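Local coordinates for protein globin (Geobacter sulfurreducens, PDB 2W31) that binds heme b through two axial histidines, forms the globin domain of a globin-coupled sensor, and probably binds oxygen, at residues N31-A36 with T65-F70; L44-T49 with A100-V105; V109-T114 with I138-L143. All coordinates share one frame; numbering follows the deposited sequence. Where two conformers were deposited one is given.

The three contacts join helices of one heme-binding globin domain, and interactions 1 and 2 both touch the heme. Interaction 1 packs helix 32-44 on helix 62-72, whose His66 ligates the heme iron, and interaction 2 covers the rim of the same heme with residues 44-49 and the start of helix 100-121; their centres are about 17 Å apart. Further along helix 100-121, interaction 3 joins it to helix 125-151, its centre about 12 Å from that of interaction 1. These two touch directly: Trp69 NE1 lies 2.9 Å from Asn142 OD1, probably hydrogen-bonded, and Phe113 packs on Leu35. Interactions 2 and 3 both reach the second subunit.

Interaction 1: N31-A36 with T65-F70; sequences NKERLA and THQDWF. With HEM (protoporphyrin IX containing Fe), chain C.
With its CG anti to the backbone N (chi1 -173°) and the chain fully extended beyond it, Gln67 sends its amide across to Lys32, Glu33 and Ala36, while Leu35, likewise anti (chi1 -178°), brings its isobutyl group over the Phe70 ring. The two helices belong to the globin fold of this sensor domain, and their short segments approach to 9.2 Å between axes. The backbones come nearest where small Ala36 faces Gln67.

Leu35 CG sits over the centre of the Phe70 ring, 3.6 Å from the centroid, in a CH-pi contact almost along the ring normal. The pair is buried; Phe113 of helix 100-121 also packs on Leu35, and Phe74 meets the Phe70 ring edge-to-face.

The amide of Gln67 is held differently at its two ends. OE1 rests on the methyl of Ala36, 3.4 Å from its CB, and against CG of Glu33. NE2 lies beside the aliphatic run of Lys32, whose chain bends only at its end and so turns NZ to Glu33 OE2 in a 2.9 Å salt bridge. Glu29 gives the same ammonium a second carboxylate.

Behind this interface the helix serves the heme. His66 NE2 binds the iron at 2.1 Å, with His93 as the other axial ligand, and the backbone oxygen of Leu62 accepts a bond from its ND1. Trp69 lays one face over the heme methyl CMB. At the outer margin, a water bridges the contact, accepting from Gln67 NE2 at 3.2 Å and donating to Glu33 OE2 at 3.1 Å.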
loop_
_atom_site.group_PDB
_atom_site.type_symbol
_atom_site.label_atom_id
_atom_site.label_comp_id
_atom_site.label_asym_id
_atom_site.label_seq_id
_atom_site.Cartn_x
_atom_site.Cartn_y
_atom_site.Cartn_z
ATOM N N ASN A 31 -19.835 -3.051 8.333
ATOM C CA ASN A 31 -19.263 -3.873 7.261
ATOM C C ASN A 31 -18.245 -4.934 7.691
ATOM O O ASN A 31 -17.644 -5.605 6.842
ATOM C CB ASN A 31 -18.626 -2.960 6.215
ATOM C CG ASN A 31 -19.656 -2.267 5.363
ATOM O OD1 ASN A 31 -20.031 -1.129 5.622
ATOM N ND2 ASN A 31 -20.139 -2.969 4.346
ATOM N N LYS A 32 -18.051 -5.101 9.002
ATOM C CA LYS A 32 -16.979 -5.921 9.509
ATOM C C LYS A 32 -17.089 -7.388 9.080
ATOM O O LYS A 32 -16.084 -8.013 8.737
ATOM C CB LYS A 32 -16.856 -5.771 11.046
ATOM C CG LYS A 32 -17.940 -6.423 11.903
ATOM C CD LYS A 32 -17.687 -6.028 13.374
ATOM C CE LYS A 32 -18.481 -6.881 14.360
ATOM N NZ LYS A 32 -19.920 -6.575 14.241
ATOM N N GLU A 33 -18.308 -7.927 9.091
ATOM C CA GLU A 33 -18.500 -9.333 8.683
ATOM C C GLU A 33 -18.292 -9.552 7.171
ATOM O O GLU A 33 -17.743 -10.594 6.759
ATOM C CB GLU A 33 -19.882 -9.870 9.131
ATOM C CG GLU A 33 -20.048 -9.926 10.644
ATOM C CD GLU A 33 -20.648 -8.650 11.228
ATOM O OE1 GLU A 33 -20.907 -7.675 10.481
ATOM O OE2 GLU A 33 -20.886 -8.630 12.456
ATOM N N ARG A 34 -18.760 -8.596 6.362
ATOM C CA ARG A 34 -18.555 -8.608 4.912
ATOM C C ARG A 34 -17.046 -8.620 4.612
ATOM O O ARG A 34 -16.564 -9.452 3.807
ATOM C CB ARG A 34 -19.184 -7.372 4.272
ATOM C CG ARG A 34 -20.482 -7.602 3.522
ATOM C CD ARG A 34 -20.887 -6.391 2.680
ATOM N NE ARG A 34 -20.058 -6.295 1.485
ATOM C CZ ARG A 34 -19.301 -5.250 1.138
ATOM N NH1 ARG A 34 -19.263 -4.135 1.861
ATOM N NH2 ARG A 34 -18.585 -5.317 0.028
ATOM N N LEU A 35 -16.313 -7.724 5.296
ATOM C CA LEU A 35 -14.846 -7.670 5.206
ATOM C C LEU A 35 -14.242 -9.019 5.608
ATOM O O LEU A 35 -13.445 -9.591 4.873
ATOM C CB LEU A 35 -14.264 -6.507 6.053
ATOM C CG LEU A 35 -12.733 -6.275 6.037
ATOM C CD1 LEU A 35 -12.026 -7.191 7.047
ATOM C CD2 LEU A 35 -12.117 -6.456 4.631
ATOM N N ALA A 36 -14.662 -9.552 6.763
ATOM C CA ALA A 36 -14.112 -10.814 7.265
ATOM C C ALA A 36 -14.359 -11.973 6.304
ATOM O O ALA A 36 -13.468 -12.799 6.096
ATOM C CB ALA A 36 -14.680 -11.149 8.656
ATOM N N THR A 65 -10.344 -13.069 14.511
ATOM C CA THR A 65 -9.096 -12.376 14.828
ATOM C C THR A 65 -8.758 -11.265 13.810
ATOM O O THR A 65 -8.384 -10.138 14.190
ATOM C CB THR A 65 -7.945 -13.389 14.894
ATOM O OG1 THR A 65 -8.148 -14.230 16.031
ATOM C CG2 THR A 65 -6.609 -12.700 15.046
ATOM N N HIS A 66 -8.917 -11.574 12.530
ATOM C CA HIS A 66 -8.616 -10.573 11.496
ATOM C C HIS A 66 -9.744 -9.529 11.393
ATOM O O HIS A 66 -9.467 -8.330 11.129
ATOM C CB HIS A 66 -8.308 -11.274 10.185
ATOM C CG HIS A 66 -7.045 -12.066 10.250
ATOM N ND1 HIS A 66 -6.994 -13.353 10.734
ATOM C CD2 HIS A 66 -5.769 -11.724 9.954
ATOM C CE1 HIS A 66 -5.741 -13.769 10.723
ATOM N NE2 HIS A 66 -4.985 -12.814 10.206
ATOM N N GLN A 67 -10.992 -9.941 11.692
ATOM C CA GLN A 67 -12.116 -8.989 11.735
ATOM C C GLN A 67 -11.845 -7.915 12.817
ATOM O O GLN A 67 -12.036 -6.693 12.591
ATOM C CB GLN A 67 -13.435 -9.730 12.039
ATOM C CG GLN A 67 -14.652 -8.834 11.931
ATOM C CD GLN A 67 -15.899 -9.604 12.243
ATOM O OE1 GLN A 67 -16.457 -10.272 11.367
ATOM N NE2 GLN A 67 -16.333 -9.536 13.494
ATOM N N ASP A 68 -11.357 -8.359 13.965
ATOM C CA ASP A 68 -11.097 -7.460 15.103
ATOM C C ASP A 68 -9.996 -6.461 14.758
ATOM O O ASP A 68 -10.112 -5.277 15.081
ATOM C CB ASP A 68 -10.710 -8.223 16.390
ATOM C CG ASP A 68 -11.858 -9.020 17.021
ATOM O OD1 ASP A 68 -13.062 -8.772 16.744
ATOM O OD2 ASP A 68 -11.504 -9.916 17.833
ATOM N N TRP A 69 -8.937 -6.936 14.082
ATOM C CA TRP A 69 -7.855 -6.046 13.641
ATOM C C TRP A 69 -8.404 -4.931 12.705
ATOM O O TRP A 69 -8.043 -3.733 12.841
ATOM C CB TRP A 69 -6.727 -6.839 12.934
ATOM C CG TRP A 69 -5.809 -5.882 12.150
ATOM C CD1 TRP A 69 -4.764 -5.149 12.631
ATOM C CD2 TRP A 69 -5.951 -5.524 10.754
ATOM N NE1 TRP A 69 -4.240 -4.329 11.608
ATOM C CE2 TRP A 69 -4.948 -4.572 10.454
ATOM C CE3 TRP A 69 -6.830 -5.944 9.726
ATOM C CZ2 TRP A 69 -4.799 -4.031 9.160
ATOM C CZ3 TRP A 69 -6.679 -5.415 8.451
ATOM C CH2 TRP A 69 -5.662 -4.457 8.190
ATOM N N PHE A 70 -9.273 -5.328 11.783
ATOM C CA PHE A 70 -9.884 -4.364 10.859
ATOM C C PHE A 70 -10.621 -3.232 11.612
ATOM O O PHE A 70 -10.442 -2.036 11.353
ATOM C CB PHE A 70 -10.794 -5.094 9.874
ATOM C CG PHE A 70 -11.611 -4.186 8.992
ATOM C CD1 PHE A 70 -11.018 -3.499 7.905
ATOM C CD2 PHE A 70 -12.981 -4.012 9.225
ATOM C CE1 PHE A 70 -11.776 -2.662 7.096
ATOM C CE2 PHE A 70 -13.745 -3.207 8.382
ATOM C CZ PHE A 70 -13.142 -2.509 7.324
HETATM C CHA HEM C . -2.602 -13.852 13.452
HETATM C CHB HEM C . -3.570 -9.561 11.484
HETATM C CHC HEM C . -2.488 -11.429 7.145
HETATM C CHD HEM C . -2.832 -15.865 9.028
HETATM C C1A HEM C . -2.946 -12.524 13.311
HETATM C C2A HEM C . -3.255 -11.603 14.390
HETATM C C3A HEM C . -3.549 -10.414 13.849
HETATM C C4A HEM C . -3.406 -10.567 12.404
HETATM C CMA HEM C . -3.946 -9.102 14.555
HETATM C CAA HEM C . -3.228 -11.957 15.911
HETATM C CBA HEM C . -1.734 -11.952 16.256
HETATM C CGA HEM C . -1.424 -11.876 17.738
HETATM O O1A HEM C . -1.654 -10.809 18.375
HETATM O O2A HEM C . -0.921 -12.901 18.279
HETATM C C1B HEM C . -3.218 -9.661 10.148
HETATM C C2B HEM C . -3.090 -8.567 9.199
HETATM C C3B HEM C . -2.789 -9.074 7.999
HETATM C C4B HEM C . -2.764 -10.524 8.136
HETATM C CMB HEM C . -3.263 -7.091 9.620
HETATM C CAB HEM C . -2.568 -8.347 6.675
HETATM C CBB HEM C . -3.341 -7.311 6.297
HETATM C C1C HEM C . -2.567 -12.795 7.256
HETATM C C2C HEM C . -2.545 -13.746 6.170
HETATM C C3C HEM C . -2.679 -14.971 6.689
HETATM C C4C HEM C . -2.761 -14.833 8.128
HETATM C CMC HEM C . -2.415 -13.413 4.686
HETATM C CAC HEM C . -2.701 -16.291 5.892
HETATM C CBC HEM C . -3.659 -17.207 5.997
HETATM C C1D HEM C . -2.667 -15.733 10.383
HETATM C C2D HEM C . -2.404 -16.842 11.312
HETATM C C3D HEM C . -2.324 -16.226 12.693
HETATM C C4D HEM C . -2.571 -14.804 12.476
HETATM C CMD HEM C . -2.218 -18.309 10.942
HETATM C CAD HEM C . -2.090 -16.934 14.055
HETATM C CBD HEM C . -0.631 -17.281 14.283
HETATM C CGD HEM C . -0.564 -18.261 15.438
HETATM O O1D HEM C . -1.147 -19.376 15.354
HETATM O O2D HEM C . 0.088 -17.924 16.450
HETATM N NA HEM C . -3.054 -11.873 12.101
HETATM N NB HEM C . -3.009 -10.831 9.468
HETATM N NC HEM C . -2.707 -13.482 8.458
HETATM N ND HEM C . -2.752 -14.575 11.118
HETATM FE FE HEM C . -2.896 -12.683 10.272
HETATM O O HOH W 1 -19.308 -10.412 14.390
#

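Interaction 2: L44-T49 with A100-V105; sequences LGIPET and AHYVNV. With HEM (protoporphyrin IX containing Fe), chain C.
Tyr102 carries this contact: with CG anti to its carbonyl carbon (chi1 -63°), its ring leans from helix 100-121 toward residues 46-49 and meets three of their side chains along its length. Thr49 touches the inner end, where its methyl CG2 lies 3.6 Å from Tyr102 CG. That methyl is available because the Thr49 hydroxyl occupies the position between backbone N and carbonyl carbon (chi1 48°), from which OG1 bonds to the backbone oxygen of Leu43. Ile46 CG2 meets the ring further out, 4.1 Å from Tyr102 CE1, and its other branch reaches Val105, with CD1 4.3 Å from Val105 CG1. At the phenol end Glu48 CB lies 3.5 Å from Tyr102 OH, and the bend at chi2 keeps the rest of the chain beside the hydroxyl.

The heme borders the same interface. The backbone oxygens of Tyr102 and Thr49 approach its substituents CMC and CBC, so the two segments together close over one rim of the globin pocket. His10 of the second subunit meets the rings of both Tyr102 and His101. With no hydrogen bond between the segments, their cohesion rests on van der Waals contact, most of it with Tyr102.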
loop_
_atom_site.group_PDB
_atom_site.type_symbol
_atom_site.label_atom_id
_atom_site.label_comp_id
_atom_site.label_asym_id
_atom_site.label_seq_id
_atom_site.Cartn_x
_atom_site.Cartn_y
_atom_site.Cartn_z
ATOM N N LEU A 44 -8.567 -18.421 1.173
ATOM C CA LEU A 44 -8.962 -19.814 0.923
ATOM C C LEU A 44 -8.784 -20.141 -0.548
ATOM O O LEU A 44 -8.734 -21.316 -0.943
ATOM C CB LEU A 44 -10.438 -20.029 1.331
ATOM C CG LEU A 44 -10.793 -20.150 2.829
ATOM C CD1 LEU A 44 -12.307 -20.243 3.063
ATOM C CD2 LEU A 44 -10.089 -21.345 3.471
ATOM N N GLY A 45 -8.697 -19.095 -1.359
ATOM C CA GLY A 45 -8.532 -19.213 -2.803
ATOM C C GLY A 45 -7.110 -19.332 -3.293
ATOM O O GLY A 45 -6.887 -19.607 -4.465
ATOM N N ILE A 46 -6.138 -19.097 -2.414
ATOM C CA ILE A 46 -4.738 -19.266 -2.734
ATOM C C ILE A 46 -4.223 -20.483 -1.939
ATOM O O ILE A 46 -4.177 -20.433 -0.714
ATOM C CB ILE A 46 -3.868 -18.013 -2.335
ATOM C CG1 ILE A 46 -4.308 -16.746 -3.088
ATOM C CG2 ILE A 46 -2.395 -18.281 -2.600
ATOM C CD1 ILE A 46 -3.732 -15.450 -2.529
ATOM N N PRO A 47 -3.812 -21.570 -2.625
ATOM C CA PRO A 47 -3.323 -22.765 -1.899
ATOM C C PRO A 47 -2.318 -22.513 -0.747
ATOM O O PRO A 47 -2.456 -23.073 0.332
ATOM C CB PRO A 47 -2.695 -23.629 -3.018
ATOM C CG PRO A 47 -3.465 -23.244 -4.257
ATOM C CD PRO A 47 -3.796 -21.769 -4.091
ATOM N N GLU A 48 -1.323 -21.666 -0.955
ATOM C CA GLU A 48 -0.320 -21.382 0.083
ATOM C C GLU A 48 -0.856 -20.739 1.410
ATOM O O GLU A 48 -0.455 -21.101 2.529
ATOM C CB GLU A 48 0.798 -20.543 -0.503
ATOM C CG GLU A 48 1.636 -21.240 -1.587
ATOM C CD GLU A 48 1.076 -21.088 -3.012
ATOM O OE1 GLU A 48 -0.139 -20.822 -3.207
ATOM O OE2 GLU A 48 1.871 -21.259 -3.973
ATOM N N THR A 49 -1.755 -19.768 1.288
ATOM C CA THR A 49 -2.404 -19.204 2.470
ATOM C C THR A 49 -3.527 -20.152 2.946
ATOM O O THR A 49 -3.788 -20.212 4.137
ATOM C CB THR A 49 -2.976 -17.813 2.204
ATOM O OG1 THR A 49 -3.732 -17.822 0.977
ATOM C CG2 THR A 49 -1.840 -16.820 2.093
ATOM N N ALA A 100 6.145 -13.042 3.957
ATOM C CA ALA A 100 5.724 -11.621 4.026
ATOM C C ALA A 100 4.918 -11.213 2.775
ATOM O O ALA A 100 4.038 -10.326 2.846
ATOM C CB ALA A 100 6.940 -10.714 4.151
ATOM N N HIS A 101 5.235 -11.773 1.605
ATOM C CA HIS A 101 4.469 -11.475 0.364
ATOM C C HIS A 101 2.958 -11.548 0.594
ATOM O O HIS A 101 2.208 -10.735 0.058
ATOM C CB HIS A 101 4.893 -12.445 -0.757
ATOM C CG HIS A 101 3.911 -12.607 -1.892
ATOM N ND1 HIS A 101 3.536 -11.589 -2.773
ATOM C CD2 HIS A 101 3.251 -13.719 -2.305
ATOM C CE1 HIS A 101 2.695 -12.090 -3.668
ATOM N NE2 HIS A 101 2.487 -13.375 -3.385
ATOM N N TYR A 102 2.503 -12.522 1.389
ATOM C CA TYR A 102 1.053 -12.702 1.588
ATOM C C TYR A 102 0.459 -11.633 2.496
ATOM O O TYR A 102 -0.739 -11.335 2.383
ATOM C CB TYR A 102 0.730 -14.119 2.078
ATOM C CG TYR A 102 1.131 -15.130 1.026
ATOM C CD1 TYR A 102 0.433 -15.215 -0.200
ATOM C CD2 TYR A 102 2.255 -15.952 1.212
ATOM C CE1 TYR A 102 0.813 -16.109 -1.194
ATOM C CE2 TYR A 102 2.659 -16.861 0.203
ATOM C CZ TYR A 102 1.931 -16.925 -0.998
ATOM O OH TYR A 102 2.305 -17.819 -2.020
ATOM N N VAL A 103 1.296 -11.012 3.342
ATOM C CA VAL A 103 0.862 -9.843 4.125
ATOM C C VAL A 103 0.584 -8.677 3.159
ATOM O O VAL A 103 -0.458 -7.993 3.255
ATOM C CB VAL A 103 1.874 -9.459 5.272
ATOM C CG1 VAL A 103 1.457 -8.157 5.983
ATOM C CG2 VAL A 103 1.950 -10.591 6.311
ATOM N N ASN A 104 1.521 -8.442 2.231
ATOM C CA ASN A 104 1.248 -7.416 1.207
ATOM C C ASN A 104 -0.015 -7.727 0.392
ATOM O O ASN A 104 -0.842 -6.816 0.101
ATOM C CB ASN A 104 2.447 -7.226 0.278
ATOM C CG ASN A 104 3.671 -6.594 0.987
ATOM O OD1 ASN A 104 4.019 -5.383 0.794
ATOM N ND2 ASN A 104 4.385 -7.420 1.718
ATOM N N VAL A 105 -0.176 -8.994 0.023
ATOM C CA VAL A 105 -1.346 -9.430 -0.729
ATOM C C VAL A 105 -2.631 -9.164 0.048
ATOM O O VAL A 105 -3.594 -8.618 -0.491
ATOM C CB VAL A 105 -1.268 -10.928 -1.076
ATOM C CG1 VAL A 105 -2.602 -11.417 -1.620
ATOM C CG2 VAL A 105 -0.151 -11.182 -2.077
HETATM C CHA HEM C . -2.602 -13.852 13.452
HETATM C CHB HEM C . -3.570 -9.561 11.484
HETATM C CHC HEM C . -2.488 -11.429 7.145
HETATM C CHD HEM C . -2.832 -15.865 9.028
HETATM C C1A HEM C . -2.946 -12.524 13.311
HETATM C C2A HEM C . -3.255 -11.603 14.390
HETATM C C3A HEM C . -3.549 -10.414 13.849
HETATM C C4A HEM C . -3.406 -10.567 12.404
HETATM C CMA HEM C . -3.946 -9.102 14.555
HETATM C CAA HEM C . -3.228 -11.957 15.911
HETATM C CBA HEM C . -1.734 -11.952 16.256
HETATM C CGA HEM C . -1.424 -11.876 17.738
HETATM O O1A HEM C . -1.654 -10.809 18.375
HETATM O O2A HEM C . -0.921 -12.901 18.279
HETATM C C1B HEM C . -3.218 -9.661 10.148
HETATM C C2B HEM C . -3.090 -8.567 9.199
HETATM C C3B HEM C . -2.789 -9.074 7.999
HETATM C C4B HEM C . -2.764 -10.524 8.136
HETATM C CMB HEM C . -3.263 -7.091 9.620
HETATM C CAB HEM C . -2.568 -8.347 6.675
HETATM C CBB HEM C . -3.341 -7.311 6.297
HETATM C C1C HEM C . -2.567 -12.795 7.256
HETATM C C2C HEM C . -2.545 -13.746 6.170
HETATM C C3C HEM C . -2.679 -14.971 6.689
HETATM C C4C HEM C . -2.761 -14.833 8.128
HETATM C CMC HEM C . -2.415 -13.413 4.686
HETATM C CAC HEM C . -2.701 -16.291 5.892
HETATM C CBC HEM C . -3.659 -17.207 5.997
HETATM C C1D HEM C . -2.667 -15.733 10.383
HETATM C C2D HEM C . -2.404 -16.842 11.312
HETATM C C3D HEM C . -2.324 -16.226 12.693
HETATM C C4D HEM C . -2.571 -14.804 12.476
HETATM C CMD HEM C . -2.218 -18.309 10.942
HETATM C CAD HEM C . -2.090 -16.934 14.055
HETATM C CBD HEM C . -0.631 -17.281 14.283
HETATM C CGD HEM C . -0.564 -18.261 15.438
HETATM O O1D HEM C . -1.147 -19.376 15.354
HETATM O O2D HEM C . 0.088 -17.924 16.450
HETATM N NA HEM C . -3.054 -11.873 12.101
HETATM N NB HEM C . -3.009 -10.831 9.468
HETATM N NC HEM C . -2.707 -13.482 8.458
HETATM N ND HEM C . -2.752 -14.575 11.118
HETATM FE FE HEM C . -2.896 -12.683 10.272
#

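Interaction 3: V109-T114 with I138-L143; sequences VVRQFT and ILDINL
Leu139 and Arg111 bury the most surface here, and their chains run alongside each other, pointing opposite ways: Leu139 CD1 lies 3.7 Å from Arg111 CA and also borders its CB and CG. The other methyl of Leu139, CD2, meets Val110 CG1 at 4.0 Å, so one leucine spans two successive residues of the facing helix.

Beyond this apolar patch the Arg111 chain, extended through CG and CD, bends at chi3 (-55°) and meets Asp140 end-on, through NH1 and NH2, with OD1 tilted slightly from the guanidinium plane. Both nitrogens donate to this one oxygen, Asp140 OD1, at 2.9 and 3.0 Å. The carboxylate is turned 63° from the guanidinium; NH1 approaches OD1 from above the carboxylate plane and NH2 nearly in line with the C-O bond. Glu136 gives NH1 a second carboxylate. Arg111 NE bonds to Asp140 of the second subunit, and Asp140 OD2 in turn is met by Arg111 and Asn108 of that subunit, a reciprocal network across the dimer interface. A leucine in place of Arg111 would probably leave Asp140 of both subunits without a positive partner in this buried setting.

The two segments run nearly antiparallel, at 171°, with axes 11.1 Å apart. Val110 and Thr114 pack on Phe70 of helix 62-72, Phe113 on Leu35 of helix 32-44, and Leu143 on its counterpart in the second subunit.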
loop_
_atom_site.group_PDB
_atom_site.type_symbol
_atom_site.label_atom_id
_atom_site.label_comp_id
_atom_site.label_asym_id
_atom_site.label_seq_id
_atom_site.Cartn_x
_atom_site.Cartn_y
_atom_site.Cartn_z
ATOM N N VAL A 109 -6.221 -6.538 -0.400
ATOM C CA VAL A 109 -7.626 -6.907 -0.262
ATOM C C VAL A 109 -8.370 -5.899 0.658
ATOM O O VAL A 109 -9.463 -5.423 0.346
ATOM C CB VAL A 109 -7.780 -8.341 0.294
ATOM C CG1 VAL A 109 -9.297 -8.690 0.478
ATOM C CG2 VAL A 109 -7.085 -9.334 -0.625
ATOM N N VAL A 110 -7.779 -5.612 1.817
ATOM C CA VAL A 110 -8.396 -4.672 2.764
ATOM C C VAL A 110 -8.505 -3.270 2.143
ATOM O O VAL A 110 -9.514 -2.556 2.302
ATOM C CB VAL A 110 -7.586 -4.651 4.075
ATOM C CG1 VAL A 110 -8.130 -3.651 5.074
ATOM C CG2 VAL A 110 -7.535 -6.059 4.683
ATOM N N ARG A 111 -7.453 -2.870 1.443
ATOM C CA ARG A 111 -7.423 -1.533 0.864
ATOM C C ARG A 111 -8.561 -1.372 -0.177
ATOM O O ARG A 111 -9.286 -0.388 -0.170
ATOM C CB ARG A 111 -6.061 -1.365 0.200
ATOM C CG ARG A 111 -5.763 -0.027 -0.224
ATOM C CD ARG A 111 -4.485 -0.079 -1.126
ATOM N NE ARG A 111 -3.293 -0.713 -0.541
ATOM C CZ ARG A 111 -2.524 -0.134 0.400
ATOM N NH1 ARG A 111 -2.867 1.024 0.922
ATOM N NH2 ARG A 111 -1.433 -0.714 0.879
ATOM N N GLN A 112 -8.751 -2.363 -1.058
ATOM C CA GLN A 112 -9.753 -2.223 -2.129
ATOM C C GLN A 112 -11.131 -2.205 -1.473
ATOM O O GLN A 112 -12.004 -1.430 -1.876
ATOM C CB GLN A 112 -9.646 -3.400 -3.108
ATOM C CG GLN A 112 -8.226 -3.601 -3.691
ATOM C CD GLN A 112 -7.900 -2.718 -4.894
ATOM O OE1 GLN A 112 -8.471 -1.624 -5.060
ATOM N NE2 GLN A 112 -6.951 -3.183 -5.737
ATOM N N PHE A 113 -11.320 -3.050 -0.451
ATOM C CA PHE A 113 -12.628 -3.156 0.201
ATOM C C PHE A 113 -12.989 -1.825 0.869
ATOM O O PHE A 113 -14.140 -1.321 0.743
ATOM C CB PHE A 113 -12.561 -4.255 1.263
ATOM C CG PHE A 113 -13.880 -4.486 2.012
ATOM C CD1 PHE A 113 -14.837 -5.408 1.551
ATOM C CD2 PHE A 113 -14.153 -3.765 3.178
ATOM C CE1 PHE A 113 -16.045 -5.591 2.236
ATOM C CE2 PHE A 113 -15.365 -3.969 3.892
ATOM C CZ PHE A 113 -16.300 -4.857 3.403
ATOM N N THR A 114 -12.028 -1.255 1.608
ATOM C CA THR A 114 -12.294 -0.030 2.371
ATOM C C THR A 114 -12.481 1.177 1.470
ATOM O O THR A 114 -13.374 2.012 1.717
ATOM C CB THR A 114 -11.173 0.194 3.377
ATOM O OG1 THR A 114 -11.028 -0.999 4.154
ATOM C CG2 THR A 114 -11.525 1.333 4.339
ATOM N N ILE A 138 -3.273 5.003 7.330
ATOM C CA ILE A 138 -3.270 3.986 8.393
ATOM C C ILE A 138 -2.954 2.585 7.855
ATOM O O ILE A 138 -2.221 1.820 8.494
ATOM C CB ILE A 138 -4.545 4.054 9.278
ATOM C CG1 ILE A 138 -4.283 3.366 10.629
ATOM C CG2 ILE A 138 -5.818 3.479 8.604
ATOM C CD1 ILE A 138 -3.220 4.050 11.452
ATOM N N LEU A 139 -3.482 2.254 6.684
ATOM C CA LEU A 139 -3.171 0.917 6.093
ATOM C C LEU A 139 -1.670 0.853 5.784
ATOM O O LEU A 139 -1.013 -0.166 6.061
ATOM C CB LEU A 139 -3.981 0.638 4.814
ATOM C CG LEU A 139 -5.483 0.553 5.055
ATOM C CD1 LEU A 139 -6.171 0.366 3.721
ATOM C CD2 LEU A 139 -5.781 -0.589 5.974
ATOM N N ASP A 140 -1.125 1.918 5.176
ATOM C CA ASP A 140 0.325 1.921 4.834
ATOM C C ASP A 140 1.207 1.873 6.082
ATOM O O ASP A 140 2.246 1.202 6.065
ATOM C CB ASP A 140 0.675 3.088 3.892
ATOM C CG ASP A 140 0.232 2.834 2.448
ATOM O OD1 ASP A 140 -0.314 1.736 2.149
ATOM O OD2 ASP A 140 0.425 3.761 1.628
ATOM N N ILE A 141 0.800 2.557 7.157
ATOM C CA ILE A 141 1.523 2.470 8.428
ATOM C C ILE A 141 1.490 1.042 8.969
ATOM O O ILE A 141 2.534 0.502 9.369
ATOM C CB ILE A 141 0.967 3.487 9.462
ATOM C CG1 ILE A 141 1.339 4.915 9.033
ATOM C CG2 ILE A 141 1.432 3.147 10.922
ATOM C CD1 ILE A 141 0.589 6.073 9.738
ATOM N N ASN A 142 0.314 0.401 8.932
ATOM C CA ASN A 142 0.205 -0.997 9.377
ATOM C C ASN A 142 1.139 -1.925 8.593
ATOM O O ASN A 142 1.876 -2.734 9.156
ATOM C CB ASN A 142 -1.253 -1.469 9.307
ATOM C CG ASN A 142 -2.054 -1.096 10.557
ATOM O OD1 ASN A 142 -2.459 -1.998 11.320
ATOM N ND2 ASN A 142 -2.258 0.189 10.789
ATOM N N LEU A 143 1.099 -1.801 7.266
ATOM C CA LEU A 143 1.924 -2.644 6.410
ATOM C C LEU A 143 3.425 -2.375 6.639
ATOM O O LEU A 143 4.256 -3.307 6.647
ATOM C CB LEU A 143 1.551 -2.352 4.935
ATOM C CG LEU A 143 2.334 -3.148 3.880
ATOM C CD1 LEU A 143 2.178 -4.662 4.051
ATOM C CD2 LEU A 143 1.867 -2.716 2.481
#